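Local coordinates for protein aldehyde dehydrogenase (Anabaena variabilis, PDB 4H7N) that probably oxidises aldehydes to carboxylic acids with NAD+ as the electron acceptor, as a member of the aldehyde dehydrogenase family, at residues A[240-245]-A[401-406]; A[272-275]-A[281-284]. All blocks are in the same frame, centred on the assembly; numbering follows the deposited sequence.

Followed from the N terminus, the chain first runs along strand 237-241 into the turn of 240-245, then through helix 247-259 into strand 269-275 and helix 279-292. Interaction 2 closes a short loop here, between 272-275 and 281-284. Only much later, after strand 393-397, does helix 401-408 return to the turn and close the long loop of interaction 1, inside which interaction 2 is nested. Strands 237-241 and 269-275 are parallel neighbours in one sheet, where Val241 probably hydrogen-bonds through its N to Tyr273 O and through its O to Ala275 N. Strand 237-241 also meets helix 279-292 through side chains, Val241 CG2 lying 3.9 Å from Phe282 CE2.

Interaction 1 of 2, residues A[240-245]-A[401-406]; sequences IVLESA and EDEALK
The carboxylate of Glu403 receives three partners from the same side of its plane: the methyl CD1 of Leu242 lies over the face, Ser244 OG comes down on one oxygen, and water 1 sits nearer the plane beyond the other oxygen. Leu242 CD1 is 3.9 Å from Glu403 OE2 and also brushes the aliphatic CG, the two side chains meeting from opposite directions. The hydroxyl makes the direct bond, Ser244 OG donating to Glu403 OE1 at 2.6 Å, and it meets that oxygen from 40° out of the carboxylate plane. Water 1 adds a second path, accepting from Ser244 N at 3.0 Å and donating to Glu403 OE2 at 2.7 Å. Each carboxylate oxygen thus has its own bond, which should restrain rotation of the group. Glu403 spans the gap because its CG is anti to the backbone N (chi1 -167°) and the chain stays extended beyond it. The site lies at the end of strand 237-241 in the mainly parallel sheet of the catalytic domain, where Leu242 to Ala245 form a type I beta turn closed by Ala245 N to Leu242 O. Helix 401-408 follows the adjacent strand 393-397 in a beta-alpha-beta unit leading to strand 415-418. Between strand and helix, Gly399 N donates to Ser244 OG, while Ser400 OG accepts from Glu403 N. The same helix reaches the dimer interface, with Leu405 packing on Gln121 of the second subunit.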
ATOM      1  N   ILE A 240      -1.672  -9.243 -28.660  1.00 25.72           N
ATOM      2  CA  ILE A 240      -1.505  -8.527 -29.914  1.00 26.58           C
ATOM      3  C   ILE A 240      -0.465  -9.327 -30.706  1.00 27.28           C
ATOM      4  O   ILE A 240       0.665  -9.612 -30.205  1.00 26.85           O
ATOM      5  CB  ILE A 240      -0.972  -7.091 -29.688  1.00 26.44           C
ATOM      6  CG1 ILE A 240      -2.003  -6.231 -28.945  1.00 27.48           C
ATOM      7  CG2 ILE A 240      -0.717  -6.397 -31.013  1.00 27.40           C
ATOM      8  CD1 ILE A 240      -1.472  -4.848 -28.537  1.00 28.73           C
ATOM      9  N   VAL A 241      -0.841  -9.661 -31.930  1.00 27.48           N
ATOM     10  CA  VAL A 241       0.021 -10.409 -32.876  1.00 27.21           C
ATOM     11  C   VAL A 241       0.307  -9.504 -34.069  1.00 28.96           C
ATOM     12  O   VAL A 241      -0.586  -9.228 -34.899  1.00 28.90           O
ATOM     13  CB  VAL A 241      -0.660 -11.704 -33.357  1.00 28.07           C
ATOM     14  CG1 VAL A 241       0.279 -12.485 -34.264  1.00 29.56           C
ATOM     15  CG2 VAL A 241      -1.028 -12.570 -32.165  1.00 27.06           C
ATOM     16  N   LEU A 242       1.532  -8.976 -34.112  1.00 29.15           N
ATOM     17  CA  LEU A 242       1.968  -8.135 -35.218  1.00 31.19           C
ATOM     18  C   LEU A 242       2.315  -8.960 -36.433  1.00 33.09           C
ATOM     19  O   LEU A 242       2.564 -10.193 -36.359  1.00 30.79           O
ATOM     20  CB  LEU A 242       3.178  -7.275 -34.791  1.00 31.58           C
ATOM     21  CG  LEU A 242       2.943  -6.439 -33.519  1.00 32.62           C
ATOM     22  CD1 LEU A 242       4.242  -5.744 -33.140  1.00 34.40           C
ATOM     23  CD2 LEU A 242       1.811  -5.430 -33.710  1.00 31.76           C
ATOM     24  N   GLU A 243       2.385  -8.236 -37.552  1.00 34.75           N
ATOM     25  CA  GLU A 243       2.546  -8.818 -38.871  1.00 36.45           C
ATOM     26  C   GLU A 243       3.799  -9.688 -38.973  1.00 35.03           C
ATOM     27  O   GLU A 243       3.758 -10.710 -39.636  1.00 34.78           O
ATOM     28  CB  GLU A 243       2.642  -7.646 -39.859  1.00 41.52           C
ATOM     29  CG  GLU A 243       2.562  -8.017 -41.305  1.00 46.83           C
ATOM     30  CD  GLU A 243       2.244  -6.777 -42.140  1.00 53.24           C
ATOM     31  OE1 GLU A 243       3.004  -5.777 -42.060  1.00 57.61           O
ATOM     32  OE2 GLU A 243       1.210  -6.782 -42.827  1.00 54.04           O
ATOM     33  N   SER A 244       4.896  -9.260 -38.330  1.00 32.98           N
ATOM     34  CA  SER A 244       6.176  -9.978 -38.314  1.00 34.01           C
ATOM     35  C   SER A 244       6.239 -11.198 -37.361  1.00 33.25           C
ATOM     36  O   SER A 244       7.283 -11.853 -37.260  1.00 32.13           O
ATOM     37  CB  SER A 244       7.294  -9.010 -37.902  1.00 34.40           C
ATOM     38  OG  SER A 244       7.121  -8.530 -36.577  1.00 30.57           O
ATOM     39  N   ALA A 245       5.156 -11.479 -36.638  1.00 31.01           N
ATOM     40  CA  ALA A 245       5.220 -12.518 -35.573  1.00 31.13           C
ATOM     41  C   ALA A 245       5.542 -13.910 -36.093  1.00 31.12           C
ATOM     42  O   ALA A 245       5.258 -14.213 -37.226  1.00 32.73           O
ATOM     43  CB  ALA A 245       3.899 -12.589 -34.811  1.00 29.90           C
ATOM     44  N   GLU A 401      12.190  -8.943 -30.454  1.00 37.26           N
ATOM     45  CA  GLU A 401      11.810  -8.450 -29.165  1.00 39.19           C
ATOM     46  C   GLU A 401      11.658  -6.921 -29.184  1.00 38.90           C
ATOM     47  O   GLU A 401      10.742  -6.401 -28.568  1.00 34.76           O
ATOM     48  CB  GLU A 401      12.729  -8.950 -28.044  1.00 42.27           C
ATOM     49  CG  GLU A 401      13.986  -8.138 -27.809  1.00 48.16           C
ATOM     50  CD  GLU A 401      14.843  -8.643 -26.641  1.00 51.18           C
ATOM     51  OE1 GLU A 401      15.010  -9.874 -26.481  1.00 47.05           O
ATOM     52  OE2 GLU A 401      15.390  -7.780 -25.914  1.00 54.17           O
ATOM     53  N   ASP A 402      12.535  -6.200 -29.878  1.00 40.60           N
ATOM     54  CA  ASP A 402      12.425  -4.718 -29.872  1.00 42.67           C
ATOM     55  C   ASP A 402      11.156  -4.191 -30.522  1.00 37.53           C
ATOM     56  O   ASP A 402      10.531  -3.259 -30.005  1.00 34.66           O
ATOM     57  CB  ASP A 402      13.686  -4.036 -30.420  1.00 48.04           C
ATOM     58  CG  ASP A 402      14.867  -4.174 -29.447  1.00 54.58           C
ATOM     59  OD1 ASP A 402      14.650  -4.282 -28.199  1.00 57.65           O
ATOM     60  OD2 ASP A 402      16.015  -4.209 -29.925  1.00 59.94           O
ATOM     61  N   GLU A 403      10.706  -4.838 -31.584  1.00 35.44           N
ATOM     62  CA  GLU A 403       9.403  -4.467 -32.150  1.00 35.37           C
ATOM     63  C   GLU A 403       8.203  -4.679 -31.180  1.00 33.58           C
ATOM     64  O   GLU A 403       7.353  -3.793 -31.005  1.00 32.69           O
ATOM     65  CB  GLU A 403       9.181  -5.203 -33.470  1.00 38.06           C
ATOM     66  CG  GLU A 403       8.019  -4.636 -34.242  1.00 40.29           C
ATOM     67  CD  GLU A 403       7.680  -5.413 -35.489  1.00 42.74           C
ATOM     68  OE1 GLU A 403       8.356  -6.410 -35.845  1.00 44.81           O
ATOM     69  OE2 GLU A 403       6.708  -4.980 -36.122  1.00 43.80           O
ATOM     70  N   ALA A 404       8.147  -5.855 -30.548  1.00 31.81           N
ATOM     71  CA  ALA A 404       7.134  -6.151 -29.577  1.00 29.81           C
ATOM     72  C   ALA A 404       7.219  -5.181 -28.390  1.00 30.26           C
ATOM     73  O   ALA A 404       6.184  -4.666 -27.908  1.00 27.14           O
ATOM     74  CB  ALA A 404       7.266  -7.601 -29.104  1.00 30.11           C
ATOM     75  N   LEU A 405       8.425  -4.926 -27.901  1.00 30.08           N
ATOM     76  CA  LEU A 405       8.562  -4.098 -26.704  1.00 30.80           C
ATOM     77  C   LEU A 405       8.021  -2.689 -26.959  1.00 33.45           C
ATOM     78  O   LEU A 405       7.366  -2.086 -26.055  1.00 32.57           O
ATOM     79  CB  LEU A 405      10.003  -4.051 -26.191  1.00 32.34           C
ATOM     80  CG  LEU A 405      10.530  -5.272 -25.402  1.00 32.97           C
ATOM     81  CD1 LEU A 405      12.045  -5.219 -25.335  1.00 35.76           C
ATOM     82  CD2 LEU A 405       9.969  -5.360 -24.005  1.00 31.84           C
ATOM     83  N   LYS A 406       8.280  -2.155 -28.156  1.00 35.72           N
ATOM     84  CA  LYS A 406       7.728  -0.823 -28.518  1.00 40.20           C
ATOM     85  C   LYS A 406       6.227  -0.746 -28.284  1.00 35.05           C
ATOM     86  O   LYS A 406       5.718   0.258 -27.847  1.00 35.13           O
ATOM     87  CB  LYS A 406       7.976  -0.451 -29.987  1.00 45.28           C
ATOM     88  CG  LYS A 406       9.070   0.559 -30.208  1.00 55.83           C
ATOM     89  CD  LYS A 406      10.454  -0.080 -30.105  1.00 63.40           C
ATOM     90  CE  LYS A 406      11.574   0.810 -30.672  1.00 68.08           C
ATOM     91  NZ  LYS A 406      12.833   0.027 -30.855  1.00 70.53           N
TER
HETATM   92  O   HOH W   1       5.171  -6.350 -37.823  1.00 40.08           O

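Interaction 2 of 2, residues A[272-275]-A[281-284]; sequences IYVA and EFYH
A buried, wholly apolar contact joins strand 269-275 to the helix that follows it in the chain, with the ring of Phe282 laid against two strand side chains, Val274 and Ile272. Val274 CG2 sits over one face of the ring in a CH-pi contact, 4.0 Å from the centroid of Phe282 and 21° off the ring normal. The methyl is displaced toward the rim and comes closest to Phe282 CD1, at 3.7 Å. Its sister branch serves a different part of the same residue, Val274 CG1 lying 4.1 Å from Phe282 CB. Further along the ring, Ile272 CG2 approaches obliquely, 3.9 Å from Phe282 CE1 and almost as near to CZ. With CG anti to the backbone N (chi1 177°), Phe282 extends from the helix toward the strand, and its ring spans both methyl groups. This is the alpha/beta layering of the aldehyde dehydrogenase catalytic domain: strands 237-241 and 269-275 are parallel neighbours connected through helix 247-259, a beta-alpha-beta crossover, and helix 279-292 packs beside that connection. Phe282 touches Thr251 and Ile254 of the connecting helix, and Ile254 also meets Ile272. Between the two touching strand residues, Tyr273 directs its CB away from helix 279-292, and its OH is hydrogen-bonded to His356 and Arg271.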
ATOM      1  N   ILE A 272      -7.905 -11.276 -28.505  1.00 26.91           N
ATOM      2  CA  ILE A 272      -6.798 -11.502 -29.404  1.00 26.46           C
ATOM      3  C   ILE A 272      -6.921 -10.564 -30.616  1.00 27.13           C
ATOM      4  O   ILE A 272      -7.971 -10.560 -31.299  1.00 26.51           O
ATOM      5  CB  ILE A 272      -6.791 -12.964 -29.859  1.00 27.40           C
ATOM      6  CG1 ILE A 272      -6.643 -13.899 -28.648  1.00 27.35           C
ATOM      7  CG2 ILE A 272      -5.610 -13.193 -30.769  1.00 28.21           C
ATOM      8  CD1 ILE A 272      -7.165 -15.312 -28.947  1.00 28.50           C
ATOM      9  N   TYR A 273      -5.894  -9.734 -30.817  1.00 25.67           N
ATOM     10  CA  TYR A 273      -5.847  -8.761 -31.902  1.00 26.17           C
ATOM     11  C   TYR A 273      -4.738  -9.167 -32.859  1.00 27.71           C
ATOM     12  O   TYR A 273      -3.614  -9.378 -32.426  1.00 28.69           O
ATOM     13  CB  TYR A 273      -5.605  -7.359 -31.329  1.00 27.46           C
ATOM     14  CG  TYR A 273      -6.668  -6.994 -30.319  1.00 27.20           C
ATOM     15  CD1 TYR A 273      -7.910  -6.538 -30.727  1.00 27.37           C
ATOM     16  CD2 TYR A 273      -6.448  -7.209 -28.949  1.00 27.33           C
ATOM     17  CE1 TYR A 273      -8.923  -6.299 -29.813  1.00 28.02           C
ATOM     18  CE2 TYR A 273      -7.430  -6.941 -28.013  1.00 27.00           C
ATOM     19  CZ  TYR A 273      -8.670  -6.495 -28.453  1.00 27.18           C
ATOM     20  OH  TYR A 273      -9.607  -6.230 -27.513  1.00 26.60           O
ATOM     21  N   VAL A 274      -5.043  -9.286 -34.162  1.00 28.14           N
ATOM     22  CA  VAL A 274      -4.057  -9.765 -35.132  1.00 29.78           C
ATOM     23  C   VAL A 274      -3.994  -8.848 -36.345  1.00 30.68           C
ATOM     24  O   VAL A 274      -5.024  -8.440 -36.885  1.00 30.28           O
ATOM     25  CB  VAL A 274      -4.417 -11.182 -35.633  1.00 30.41           C
ATOM     26  CG1 VAL A 274      -3.284 -11.749 -36.472  1.00 32.80           C
ATOM     27  CG2 VAL A 274      -4.701 -12.105 -34.457  1.00 31.40           C
ATOM     28  N   ALA A 275      -2.776  -8.536 -36.770  1.00 31.88           N
ATOM     29  CA  ALA A 275      -2.562  -7.742 -37.981  1.00 33.32           C
ATOM     30  C   ALA A 275      -3.459  -8.307 -39.084  1.00 35.35           C
ATOM     31  O   ALA A 275      -3.464  -9.544 -39.314  1.00 33.66           O
ATOM     32  CB  ALA A 275      -1.110  -7.842 -38.403  1.00 33.64           C
ATOM     33  N   GLU A 281      -4.859 -16.531 -41.743  1.00 38.51           N
ATOM     34  CA  GLU A 281      -3.872 -17.594 -41.536  1.00 39.57           C
ATOM     35  C   GLU A 281      -3.738 -17.991 -40.047  1.00 36.65           C
ATOM     36  O   GLU A 281      -3.657 -19.174 -39.664  1.00 33.21           O
ATOM     37  CB  GLU A 281      -2.575 -17.026 -42.079  1.00 43.22           C
ATOM     38  CG  GLU A 281      -1.310 -17.826 -41.980  1.00 48.11           C
ATOM     39  CD  GLU A 281      -0.170 -17.061 -42.657  1.00 50.95           C
ATOM     40  OE1 GLU A 281      -0.414 -15.996 -43.321  1.00 55.31           O
ATOM     41  OE2 GLU A 281       0.961 -17.538 -42.522  1.00 55.47           O
ATOM     42  N   PHE A 282      -3.724 -16.973 -39.208  1.00 34.73           N
ATOM     43  CA  PHE A 282      -3.658 -17.158 -37.776  1.00 32.10           C
ATOM     44  C   PHE A 282      -4.883 -17.880 -37.229  1.00 31.34           C
ATOM     45  O   PHE A 282      -4.744 -18.840 -36.478  1.00 31.73           O
ATOM     46  CB  PHE A 282      -3.535 -15.792 -37.092  1.00 30.84           C
ATOM     47  CG  PHE A 282      -3.540 -15.862 -35.603  1.00 29.80           C
ATOM     48  CD1 PHE A 282      -4.715 -15.793 -34.907  1.00 30.43           C
ATOM     49  CD2 PHE A 282      -2.350 -15.932 -34.889  1.00 30.77           C
ATOM     50  CE1 PHE A 282      -4.724 -15.848 -33.522  1.00 30.69           C
ATOM     51  CE2 PHE A 282      -2.353 -15.995 -33.496  1.00 29.82           C
ATOM     52  CZ  PHE A 282      -3.544 -15.950 -32.819  1.00 29.45           C
ATOM     53  N   TYR A 283      -6.086 -17.443 -37.564  1.00 30.28           N
ATOM     54  CA  TYR A 283      -7.210 -18.060 -36.908  1.00 31.47           C
ATOM     55  C   TYR A 283      -7.416 -19.506 -37.384  1.00 32.07           C
ATOM     56  O   TYR A 283      -7.835 -20.351 -36.597  1.00 30.09           O
ATOM     57  CB  TYR A 283      -8.482 -17.205 -36.943  1.00 32.75           C
ATOM     58  CG  TYR A 283      -9.328 -17.178 -38.167  1.00 36.01           C
ATOM     59  CD1 TYR A 283     -10.101 -18.261 -38.516  1.00 39.39           C
ATOM     60  CD2 TYR A 283      -9.448 -16.012 -38.919  1.00 39.88           C
ATOM     61  CE1 TYR A 283     -10.925 -18.227 -39.616  1.00 43.35           C
ATOM     62  CE2 TYR A 283     -10.274 -15.947 -40.029  1.00 42.52           C
ATOM     63  CZ  TYR A 283     -11.016 -17.060 -40.383  1.00 45.20           C
ATOM     64  OH  TYR A 283     -11.833 -17.051 -41.499  1.00 49.47           O
ATOM     65  N   HIS A 284      -7.076 -19.786 -38.636  1.00 33.69           N
ATOM     66  CA  HIS A 284      -7.106 -21.159 -39.111  1.00 36.20           C
ATOM     67  C   HIS A 284      -6.110 -22.045 -38.417  1.00 35.11           C
ATOM     68  O   HIS A 284      -6.424 -23.197 -38.075  1.00 33.46           O
ATOM     69  CB  HIS A 284      -6.893 -21.220 -40.607  1.00 39.68           C
ATOM     70  CG  HIS A 284      -8.115 -20.850 -41.372  1.00 43.00           C
ATOM     71  ND1 HIS A 284      -9.322 -21.492 -41.189  1.00 47.81           N
ATOM     72  CD2 HIS A 284      -8.325 -19.906 -42.311  1.00 45.92           C
ATOM     73  CE1 HIS A 284     -10.228 -20.961 -41.995  1.00 48.42           C
ATOM     74  NE2 HIS A 284      -9.647 -19.996 -42.684  1.00 49.92           N
TER